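Local coordinates for ABC transporter substrate-binding protein (Rhizobium radiobacter, PDB 6TFS), which binds a glutamic acid joined to an open-chain sugar and, as a solute-binding protein of family 5, probably delivers its ligand to an ABC transporter, at residues A[6-11]-A[219-224]; A[244-249]-A[459-464]; A[248-253]-A[295-300]. All blocks are in the same frame, centred on the assembly; numbering follows the deposited sequence. Where two conformers were deposited one is given.

Overall arrangement
All three contacts reach one mixed sheet. Contact 1 is a buried parallel strand pair towards the outside of the chain, its centre about 19 Å from the chain centre; contacts 2 and 3 lie about 11 Å from it. Contact 1 adjoins contact 2 where strands 221-223 and 454-467 are neighbours, W464 packing on Q223 and M8. Contacts 2 and 3 share A248 and E249 on strand 240-255 and both touch the bound ligand. Their chemistry differs: contact 1 joins a backbone ladder with a side-chain-to-backbone bond at each end, contact 2, only partly buried, adds ligand-binding polar groups, and contact 3 is a buried apolar packing of strand on loop with one water bridge.

Contact 1. Residues A[6-11]-A[219-224]; sequences LSMGVA and LDVEQG
Q223 reaches alongside the end of strand 6-10 to hold A11. Its CB lies 3.9 Å from G9 O; CG stands anti to the backbone N (chi1 -173°), and the extended chain carries the amide forward to A11. There CD rests against A11 CB, NE2 passes the same methyl at a looser distance, and OE1 accepts A11 N at 2.9 Å, the donor standing above the carbonyl plane rather than within it. Between Q223 and the other end the backbones form a parallel ladder, with G9 N bonded to V221 O and Q223 N to G9 O. S7 O is gripped twice, by D220 N at 2.8 Å and by V221 N at 3.2 Å. The D220 side chain bonds back: OD2 accepts S7 N at 2.8 Å on its anti side, while CB packs against L6 CD1. On one face of the sheet M8, a selenomethionine, and V221 lie side by side and point the same way, CG to CG1 being 3.7 Å, and W464 covers both. On the face that carries E222, L219 CD1 comes to 3.8 Å from G9 CA. Strand 5-10 lies between strands 198-203 and 221-223, parallel to both, and helix 207-216 links those two: a beta-alpha-beta crossover that steps over one strand, in the mixed sheet of a periplasmic binding protein.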
loop_
_atom_site.group_PDB
_atom_site.type_symbol
_atom_site.label_atom_id
_atom_site.label_comp_id
_atom_site.label_asym_id
_atom_site.label_seq_id
_atom_site.Cartn_x
_atom_site.Cartn_y
_atom_site.Cartn_z
ATOM N N LEU A 6 -11.974 20.670 -7.820
ATOM C CA LEU A 6 -12.207 19.239 -8.013
ATOM C C LEU A 6 -12.885 18.581 -6.796
ATOM O O LEU A 6 -12.451 18.798 -5.673
ATOM C CB LEU A 6 -10.866 18.545 -8.320
ATOM C CG LEU A 6 -10.845 17.004 -8.399
ATOM C CD1 LEU A 6 -11.435 16.527 -9.669
ATOM C CD2 LEU A 6 -9.438 16.501 -8.372
ATOM N N SER A 7 -13.919 17.758 -7.041
ATOM C CA SER A 7 -14.619 16.961 -6.030
ATOM C C SER A 7 -14.341 15.493 -6.290
ATOM O O SER A 7 -14.557 14.986 -7.393
ATOM C CB SER A 7 -16.119 17.237 -6.013
ATOM O OG SER A 7 -16.341 18.365 -5.187
HETATM N N MSE A 8 -13.850 14.826 -5.261
HETATM C CA MSE A 8 -13.427 13.438 -5.304
HETATM C C MSE A 8 -14.073 12.641 -4.156
HETATM O O MSE A 8 -14.059 13.109 -3.021
HETATM C CB MSE A 8 -11.916 13.473 -5.139
HETATM C CG MSE A 8 -11.230 12.281 -5.629
HETATM SE SE MSE A 8 -9.306 12.594 -5.455
HETATM C CE MSE A 8 -8.904 10.796 -5.241
ATOM N N GLY A 9 -14.600 11.456 -4.464
ATOM C CA GLY A 9 -15.245 10.560 -3.502
ATOM C C GLY A 9 -14.502 9.248 -3.380
ATOM O O GLY A 9 -14.268 8.573 -4.387
ATOM N N VAL A 10 -14.110 8.886 -2.141
ATOM C CA VAL A 10 -13.302 7.685 -1.885
ATOM C C VAL A 10 -14.000 6.667 -0.956
ATOM O O VAL A 10 -14.857 7.048 -0.157
ATOM C CB VAL A 10 -11.868 8.047 -1.361
ATOM C CG1 VAL A 10 -11.123 8.947 -2.350
ATOM C CG2 VAL A 10 -11.907 8.675 0.041
ATOM N N ALA A 11 -13.585 5.386 -1.037
ATOM C CA ALA A 11 -14.106 4.318 -0.167
ATOM C C ALA A 11 -13.340 4.382 1.172
ATOM O O ALA A 11 -12.416 3.615 1.415
ATOM C CB ALA A 11 -13.953 2.946 -0.841
ATOM N N LEU A 219 -19.565 14.526 -7.823
ATOM C CA LEU A 219 -18.162 14.155 -7.834
ATOM C C LEU A 219 -17.662 14.169 -9.273
ATOM O O LEU A 219 -18.382 13.766 -10.201
ATOM C CB LEU A 219 -17.937 12.752 -7.224
ATOM C CG LEU A 219 -18.518 12.468 -5.827
ATOM C CD1 LEU A 219 -18.416 10.979 -5.510
ATOM C CD2 LEU A 219 -17.841 13.325 -4.741
ATOM N N ASP A 220 -16.424 14.617 -9.443
ATOM C CA ASP A 220 -15.722 14.621 -10.726
ATOM C C ASP A 220 -14.918 13.323 -10.831
ATOM O O ASP A 220 -14.601 12.884 -11.935
ATOM C CB ASP A 220 -14.783 15.829 -10.820
ATOM C CG ASP A 220 -15.459 17.166 -10.600
ATOM O OD1 ASP A 220 -16.377 17.506 -11.388
ATOM O OD2 ASP A 220 -15.069 17.878 -9.642
ATOM N N VAL A 221 -14.564 12.730 -9.664
ATOM C CA VAL A 221 -13.795 11.498 -9.521
ATOM C C VAL A 221 -14.434 10.627 -8.433
ATOM O O VAL A 221 -14.833 11.136 -7.380
ATOM C CB VAL A 221 -12.291 11.779 -9.202
ATOM C CG1 VAL A 221 -11.525 10.493 -8.894
ATOM C CG2 VAL A 221 -11.607 12.564 -10.322
ATOM N N GLU A 222 -14.516 9.315 -8.691
ATOM C CA GLU A 222 -14.998 8.368 -7.697
ATOM C C GLU A 222 -14.182 7.086 -7.684
ATOM O O GLU A 222 -13.723 6.617 -8.729
ATOM C CB GLU A 222 -16.512 8.083 -7.801
ATOM C CG GLU A 222 -16.931 7.069 -8.854
ATOM C CD GLU A 222 -18.193 6.291 -8.539
ATOM O OE1 GLU A 222 -18.931 5.960 -9.495
ATOM O OE2 GLU A 222 -18.449 6.007 -7.345
ATOM N N GLN A 223 -14.021 6.507 -6.491
ATOM C CA GLN A 223 -13.388 5.209 -6.363
ATOM C C GLN A 223 -14.443 4.180 -6.783
ATOM O O GLN A 223 -15.613 4.326 -6.436
ATOM C CB GLN A 223 -12.927 4.960 -4.912
ATOM C CG GLN A 223 -12.099 3.670 -4.765
ATOM C CD GLN A 223 -11.392 3.553 -3.440
ATOM O OE1 GLN A 223 -11.374 4.465 -2.616
ATOM N NE2 GLN A 223 -10.769 2.425 -3.209
ATOM N N GLY A 224 -14.020 3.178 -7.546
ATOM C CA GLY A 224 -14.868 2.070 -7.941
ATOM C C GLY A 224 -14.695 0.893 -7.014
ATOM O O GLY A 224 -14.234 1.044 -5.882
#

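Contact 2. Residues A[244-249]-A[459-464]; sequences TIEPAE and ENLGTW. With N7T ((2~{S})-2-[[(3~{S},4~{R},5~{R})-3,4,5,6-tetrakis(oxidanyl)-2-oxidanylidene-hexyl]amino]pentanedioic acid), chain C.
E249 and N460 face each other as a hydrogen-bonded pair of an antiparallel ladder that a beta bulge interrupts. Strands 240-255 and 454-467 are antiparallel neighbours in the sheet, consistent with the long connecting strands between the lobes of family 5 solute-binding proteins. Among the backbone bonds, I245 and G462 form one two-way pair, I245 N reaching G462 O at 2.8 Å and nearly straight (173°), while G462 N meets a lone pair of I245 O in the carbonyl plane. Next the chain turns a corner at E246 and P247, joined by a cis peptide, and the register slips by two residues before E249 and N460 exchange their own two bonds. Both donors of this second pair stand above the carbonyl planes they address. The apolar contacts fill the corner: L461 CD2 lies 3.8 Å from E246 CG, the two side chains running side by side, and comes up to A248 CB. That methyl also packs on E459 CG, whose carboxylate goes on to S298. E249 and N460 serve the ligand. With CG anti to the carbonyl carbon (chi1 -67°), the E249 chain runs on extended and carries its carboxylate out to it, OE2 accepting the ligand amine N at 2.8 Å and OE1 the hydroxyl OAR at 3.0 Å, which probably places negative charge beside the amine. N460 turns its amide so that OD1 accepts from N251 ND2, which helps fix the flip of the group and points ND2 at ligand OAS, 3.2 Å away. A water joins the two residues at the pocket, accepting from N460 ND2 and donating to E249 OE1 at 2.6 Å.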
loop_
_atom_site.group_PDB
_atom_site.type_symbol
_atom_site.label_atom_id
_atom_site.label_comp_id
_atom_site.label_asym_id
_atom_site.label_seq_id
_atom_site.Cartn_x
_atom_site.Cartn_y
_atom_site.Cartn_z
ATOM N N THR A 244 -8.200 1.749 -14.770
ATOM C CA THR A 244 -7.770 0.521 -14.093
ATOM C C THR A 244 -6.292 0.791 -13.954
ATOM O O THR A 244 -5.571 0.840 -14.955
ATOM C CB THR A 244 -8.159 -0.750 -14.849
ATOM O OG1 THR A 244 -7.548 -0.706 -16.130
ATOM C CG2 THR A 244 -9.673 -0.915 -14.981
ATOM N N ILE A 245 -5.865 1.034 -12.705
ATOM C CA ILE A 245 -4.559 1.516 -12.249
ATOM C C ILE A 245 -3.631 0.465 -11.600
ATOM O O ILE A 245 -4.041 -0.256 -10.686
ATOM C CB ILE A 245 -4.840 2.703 -11.246
ATOM C CG1 ILE A 245 -5.786 3.771 -11.861
ATOM C CG2 ILE A 245 -3.558 3.344 -10.682
ATOM C CD1 ILE A 245 -6.231 4.913 -10.893
ATOM N N GLU A 246 -2.348 0.464 -12.019
ATOM C CA GLU A 246 -1.305 -0.332 -11.397
ATOM C C GLU A 246 -0.831 0.408 -10.123
ATOM O O GLU A 246 -0.978 1.624 -10.028
ATOM C CB GLU A 246 -0.132 -0.511 -12.380
ATOM C CG GLU A 246 -0.426 -1.555 -13.442
ATOM C CD GLU A 246 0.516 -1.590 -14.634
ATOM O OE1 GLU A 246 1.448 -0.754 -14.700
ATOM O OE2 GLU A 246 0.315 -2.461 -15.512
ATOM N N PRO A 247 -0.253 -0.295 -9.133
ATOM C CA PRO A 247 -0.071 -1.748 -9.072
ATOM C C PRO A 247 -1.327 -2.479 -8.573
ATOM O O PRO A 247 -2.188 -1.885 -7.927
ATOM C CB PRO A 247 1.106 -1.891 -8.099
ATOM C CG PRO A 247 0.991 -0.716 -7.162
ATOM C CD PRO A 247 0.221 0.364 -7.896
ATOM N N ALA A 248 -1.411 -3.778 -8.858
ATOM C CA ALA A 248 -2.483 -4.616 -8.362
ATOM C C ALA A 248 -2.219 -4.906 -6.871
ATOM O O ALA A 248 -1.081 -5.195 -6.481
ATOM C CB ALA A 248 -2.553 -5.911 -9.163
ATOM N N GLU A 249 -3.243 -4.773 -6.028
ATOM C CA GLU A 249 -3.056 -5.062 -4.605
ATOM C C GLU A 249 -3.420 -6.509 -4.340
ATOM O O GLU A 249 -4.510 -6.942 -4.709
ATOM C CB GLU A 249 -3.868 -4.106 -3.720
ATOM C CG GLU A 249 -3.379 -2.673 -3.801
ATOM C CD GLU A 249 -4.274 -1.724 -3.032
ATOM O OE1 GLU A 249 -5.385 -1.427 -3.526
ATOM O OE2 GLU A 249 -3.888 -1.306 -1.919
ATOM N N GLU A 459 -5.398 -10.599 -6.794
ATOM C CA GLU A 459 -4.821 -9.275 -6.751
ATOM C C GLU A 459 -5.742 -8.394 -7.614
ATOM O O GLU A 459 -6.343 -8.880 -8.579
ATOM C CB GLU A 459 -3.353 -9.237 -7.200
ATOM C CG GLU A 459 -3.117 -9.525 -8.670
ATOM C CD GLU A 459 -1.659 -9.586 -9.081
ATOM O OE1 GLU A 459 -0.766 -9.462 -8.211
ATOM O OE2 GLU A 459 -1.413 -9.762 -10.292
ATOM N N ASN A 460 -5.904 -7.140 -7.225
ATOM C CA ASN A 460 -6.777 -6.242 -7.967
ATOM C C ASN A 460 -6.136 -4.938 -8.298
ATOM O O ASN A 460 -5.570 -4.289 -7.417
ATOM C CB ASN A 460 -8.118 -5.981 -7.242
ATOM C CG ASN A 460 -8.057 -5.954 -5.722
ATOM O OD1 ASN A 460 -8.443 -6.919 -5.057
ATOM N ND2 ASN A 460 -7.560 -4.869 -5.142
ATOM N N LEU A 461 -6.292 -4.511 -9.561
ATOM C CA LEU A 461 -5.853 -3.186 -10.010
ATOM C C LEU A 461 -6.807 -2.163 -9.361
ATOM O O LEU A 461 -7.943 -2.510 -9.027
ATOM C CB LEU A 461 -5.953 -3.082 -11.543
ATOM C CG LEU A 461 -5.000 -3.970 -12.376
ATOM C CD1 LEU A 461 -5.442 -4.011 -13.844
ATOM C CD2 LEU A 461 -3.526 -3.500 -12.254
ATOM N N GLY A 462 -6.332 -0.934 -9.179
ATOM C CA GLY A 462 -7.138 0.152 -8.640
ATOM C C GLY A 462 -8.170 0.554 -9.671
ATOM O O GLY A 462 -7.859 0.590 -10.862
ATOM N N THR A 463 -9.411 0.754 -9.257
ATOM C CA THR A 463 -10.499 1.132 -10.195
ATOM C C THR A 463 -11.104 2.469 -9.795
ATOM O O THR A 463 -11.528 2.646 -8.650
ATOM C CB THR A 463 -11.590 0.068 -10.248
ATOM O OG1 THR A 463 -12.021 -0.182 -8.905
ATOM C CG2 THR A 463 -11.131 -1.198 -10.936
ATOM N N TRP A 464 -11.106 3.412 -10.735
ATOM C CA TRP A 464 -11.575 4.783 -10.556
ATOM C C TRP A 464 -12.318 5.250 -11.794
ATOM O O TRP A 464 -12.085 4.756 -12.901
ATOM C CB TRP A 464 -10.365 5.709 -10.278
ATOM C CG TRP A 464 -9.630 5.327 -9.023
ATOM C CD1 TRP A 464 -8.758 4.288 -8.874
ATOM C CD2 TRP A 464 -9.837 5.865 -7.714
ATOM N NE1 TRP A 464 -8.388 4.161 -7.564
ATOM C CE2 TRP A 464 -9.026 5.120 -6.825
ATOM C CE3 TRP A 464 -10.510 6.997 -7.222
ATOM C CZ2 TRP A 464 -8.897 5.452 -5.474
ATOM C CZ3 TRP A 464 -10.404 7.307 -5.875
ATOM C CH2 TRP A 464 -9.595 6.547 -5.018
HETATM O OAN N7T C . -11.304 -6.532 -2.752
HETATM C CAM N7T C . -10.295 -6.258 -1.815
HETATM C CAL N7T C . -9.847 -4.827 -2.026
HETATM O OAT N7T C . -10.851 -3.934 -1.588
HETATM C CAK N7T C . -8.506 -4.550 -1.327
HETATM O OAS N7T C . -7.460 -5.257 -1.970
HETATM C CAJ N7T C . -8.167 -3.065 -1.296
HETATM O OAR N7T C . -8.036 -2.515 -2.574
HETATM C CAI N7T C . -6.833 -2.735 -0.644
HETATM O OAQ N7T C . -5.810 -3.418 -0.823
HETATM C CAH N7T C . -6.793 -1.432 0.177
HETATM N N N7T C . -5.436 -0.968 0.392
HETATM C CA N7T C . -4.938 -1.355 1.701
HETATM C C N7T C . -5.795 -0.863 2.843
HETATM O O N7T C . -6.215 0.305 2.874
HETATM C CB N7T C . -3.497 -0.881 1.827
HETATM C CG N7T C . -2.790 -1.461 3.086
HETATM C CD N7T C . -1.317 -1.186 3.175
HETATM O OE1 N7T C . -0.681 -1.682 4.130
HETATM O OE2 N7T C . -0.707 -0.488 2.327
HETATM O OXT N7T C . -6.079 -1.656 3.773
HETATM O O HOH W 1 -6.484 -1.902 -5.877
#

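Contact 3. Residues A[248-253]-A[295-300]; sequences AELNLL and VIPSNN. With N7T ((2~{S})-2-[[(3~{S},4~{R},5~{R})-3,4,5,6-tetrakis(oxidanyl)-2-oxidanylidene-hexyl]amino]pentanedioic acid), chain C.
The peptide plane between I296 and P297 takes a methyl of L250 on one face: CD2 sits squarely over I296 C at 3.4 Å. Beside it, the pyrrolidine ring of P297 presents CG to L250 CB, 3.8 Å away. This packs sheet strand 248-253 on a loop whose type I beta turn, P297 to N300, begins at that proline. L250 has CG anti to its own N (chi1 175°), which sends the leucine branch over the peptide. Further along, L252 CD2 meets V295 CA at 3.8 Å and, more loosely, V295 CG1, with Y400 and Y395 of helix 392-400 packing on L252. E249 and N251, alternating with A248 and the two leucines, bond the ligand instead: N251 OD1 accepts its hydroxyl OAS at 2.7 Å, and ND2 is held by T458 O. With E249 reduced to an alanine, the ligand amine and the hydroxyl OAR would probably lose their carboxylate partner, weakening the grip on the ligand. At the turn, the amide of N299 receives N300 ND2 at OD1, nearly in line with the CG-OD1 bond. A water donates to that same OD1 and to A248 O, 2.9 Å from each.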
loop_
_atom_site.group_PDB
_atom_site.type_symbol
_atom_site.label_atom_id
_atom_site.label_comp_id
_atom_site.label_asym_id
_atom_site.label_seq_id
_atom_site.Cartn_x
_atom_site.Cartn_y
_atom_site.Cartn_z
ATOM N N ALA A 248 -1.411 -3.778 -8.858
ATOM C CA ALA A 248 -2.483 -4.616 -8.362
ATOM C C ALA A 248 -2.219 -4.906 -6.871
ATOM O O ALA A 248 -1.081 -5.195 -6.481
ATOM C CB ALA A 248 -2.553 -5.911 -9.163
ATOM N N GLU A 249 -3.243 -4.773 -6.028
ATOM C CA GLU A 249 -3.056 -5.062 -4.605
ATOM C C GLU A 249 -3.420 -6.509 -4.340
ATOM O O GLU A 249 -4.510 -6.942 -4.709
ATOM C CB GLU A 249 -3.868 -4.106 -3.720
ATOM C CG GLU A 249 -3.379 -2.673 -3.801
ATOM C CD GLU A 249 -4.274 -1.724 -3.032
ATOM O OE1 GLU A 249 -5.385 -1.427 -3.526
ATOM O OE2 GLU A 249 -3.888 -1.306 -1.919
ATOM N N LEU A 250 -2.495 -7.262 -3.735
ATOM C CA LEU A 250 -2.726 -8.675 -3.441
ATOM C C LEU A 250 -3.454 -8.899 -2.101
ATOM O O LEU A 250 -3.028 -8.396 -1.065
ATOM C CB LEU A 250 -1.407 -9.473 -3.502
ATOM C CG LEU A 250 -1.473 -10.963 -3.093
ATOM C CD1 LEU A 250 -2.401 -11.794 -4.010
ATOM C CD2 LEU A 250 -0.096 -11.565 -3.018
ATOM N N ASN A 251 -4.509 -9.712 -2.145
ATOM C CA ASN A 251 -5.286 -10.114 -0.982
ATOM C C ASN A 251 -4.890 -11.508 -0.574
ATOM O O ASN A 251 -4.812 -12.406 -1.416
ATOM C CB ASN A 251 -6.779 -10.073 -1.269
ATOM C CG ASN A 251 -7.258 -8.754 -1.801
ATOM O OD1 ASN A 251 -7.372 -7.785 -1.061
ATOM N ND2 ASN A 251 -7.615 -8.703 -3.059
ATOM N N LEU A 252 -4.609 -11.679 0.723
ATOM C CA LEU A 252 -4.239 -12.971 1.294
ATOM C C LEU A 252 -4.966 -13.186 2.609
ATOM O O LEU A 252 -5.278 -12.216 3.313
ATOM C CB LEU A 252 -2.723 -13.041 1.595
ATOM C CG LEU A 252 -1.751 -12.968 0.406
ATOM C CD1 LEU A 252 -0.916 -11.697 0.491
ATOM C CD2 LEU A 252 -0.842 -14.193 0.380
ATOM N N LEU A 253 -5.190 -14.462 2.960
ATOM C CA LEU A 253 -5.670 -14.839 4.279
ATOM C C LEU A 253 -4.400 -15.185 5.065
ATOM O O LEU A 253 -3.774 -16.200 4.783
ATOM C CB LEU A 253 -6.632 -16.047 4.253
ATOM C CG LEU A 253 -8.025 -15.801 3.676
ATOM C CD1 LEU A 253 -8.702 -17.134 3.343
ATOM C CD2 LEU A 253 -8.888 -14.934 4.615
ATOM N N VAL A 295 2.664 -15.903 -2.758
ATOM C CA VAL A 295 2.315 -15.086 -1.585
ATOM C C VAL A 295 2.743 -13.610 -1.717
ATOM O O VAL A 295 2.641 -12.858 -0.756
ATOM C CB VAL A 295 2.828 -15.729 -0.272
ATOM C CG1 VAL A 295 2.021 -16.985 0.062
ATOM C CG2 VAL A 295 4.330 -16.032 -0.339
ATOM N N ILE A 296 3.237 -13.208 -2.900
ATOM C CA ILE A 296 3.628 -11.820 -3.179
ATOM C C ILE A 296 2.971 -11.398 -4.513
ATOM O O ILE A 296 2.651 -12.281 -5.322
ATOM C CB ILE A 296 5.169 -11.583 -3.158
ATOM C CG1 ILE A 296 5.877 -12.233 -4.393
ATOM C CG2 ILE A 296 5.793 -12.010 -1.814
ATOM C CD1 ILE A 296 7.300 -11.855 -4.586
ATOM N N PRO A 297 2.738 -10.081 -4.764
ATOM C CA PRO A 297 2.113 -9.679 -6.039
ATOM C C PRO A 297 2.936 -10.095 -7.268
ATOM O O PRO A 297 4.168 -10.179 -7.204
ATOM C CB PRO A 297 1.967 -8.162 -5.894
ATOM C CG PRO A 297 1.974 -7.927 -4.406
ATOM C CD PRO A 297 2.995 -8.895 -3.918
ATOM N N SER A 298 2.229 -10.449 -8.352
ATOM C CA SER A 298 2.802 -10.967 -9.601
ATOM C C SER A 298 3.767 -10.017 -10.329
ATOM O O SER A 298 4.615 -10.495 -11.070
ATOM C CB SER A 298 1.704 -11.432 -10.549
ATOM O OG SER A 298 1.006 -10.327 -11.091
ATOM N N ASN A 299 3.666 -8.701 -10.096
ATOM C CA ASN A 299 4.536 -7.705 -10.734
ATOM C C ASN A 299 5.910 -7.569 -10.022
ATOM O O ASN A 299 6.729 -6.750 -10.431
ATOM C CB ASN A 299 3.818 -6.336 -10.804
ATOM C CG ASN A 299 3.833 -5.531 -9.510
ATOM O OD1 ASN A 299 4.090 -6.023 -8.402
ATOM N ND2 ASN A 299 3.560 -4.258 -9.631
ATOM N N ASN A 300 6.126 -8.320 -8.938
ATOM C CA ASN A 300 7.383 -8.232 -8.205
ATOM C C ASN A 300 8.558 -8.868 -8.906
ATOM O O ASN A 300 8.447 -9.970 -9.447
ATOM C CB ASN A 300 7.266 -8.877 -6.824
ATOM C CG ASN A 300 6.616 -8.039 -5.753
ATOM O OD1 ASN A 300 7.084 -8.001 -4.629
ATOM N ND2 ASN A 300 5.513 -7.379 -6.053
HETATM O OAN N7T C . -11.304 -6.532 -2.752
HETATM C CAM N7T C . -10.295 -6.258 -1.815
HETATM C CAL N7T C . -9.847 -4.827 -2.026
HETATM O OAT N7T C . -10.851 -3.934 -1.588
HETATM C CAK N7T C . -8.506 -4.550 -1.327
HETATM O OAS N7T C . -7.460 -5.257 -1.970
HETATM C CAJ N7T C . -8.167 -3.065 -1.296
HETATM O OAR N7T C . -8.036 -2.515 -2.574
HETATM C CAI N7T C . -6.833 -2.735 -0.644
HETATM O OAQ N7T C . -5.810 -3.418 -0.823
HETATM C CAH N7T C . -6.793 -1.432 0.177
HETATM N N N7T C . -5.436 -0.968 0.392
HETATM C CA N7T C . -4.938 -1.355 1.701
HETATM C C N7T C . -5.795 -0.863 2.843
HETATM O O N7T C . -6.215 0.305 2.874
HETATM C CB N7T C . -3.497 -0.881 1.827
HETATM C CG N7T C . -2.790 -1.461 3.086
HETATM C CD N7T C . -1.317 -1.186 3.175
HETATM O OE1 N7T C . -0.681 -1.682 4.130
HETATM O OE2 N7T C . -0.707 -0.488 2.327
HETATM O OXT N7T C . -6.079 -1.656 3.773
HETATM O O HOH W 2 1.742 -5.040 -6.968
#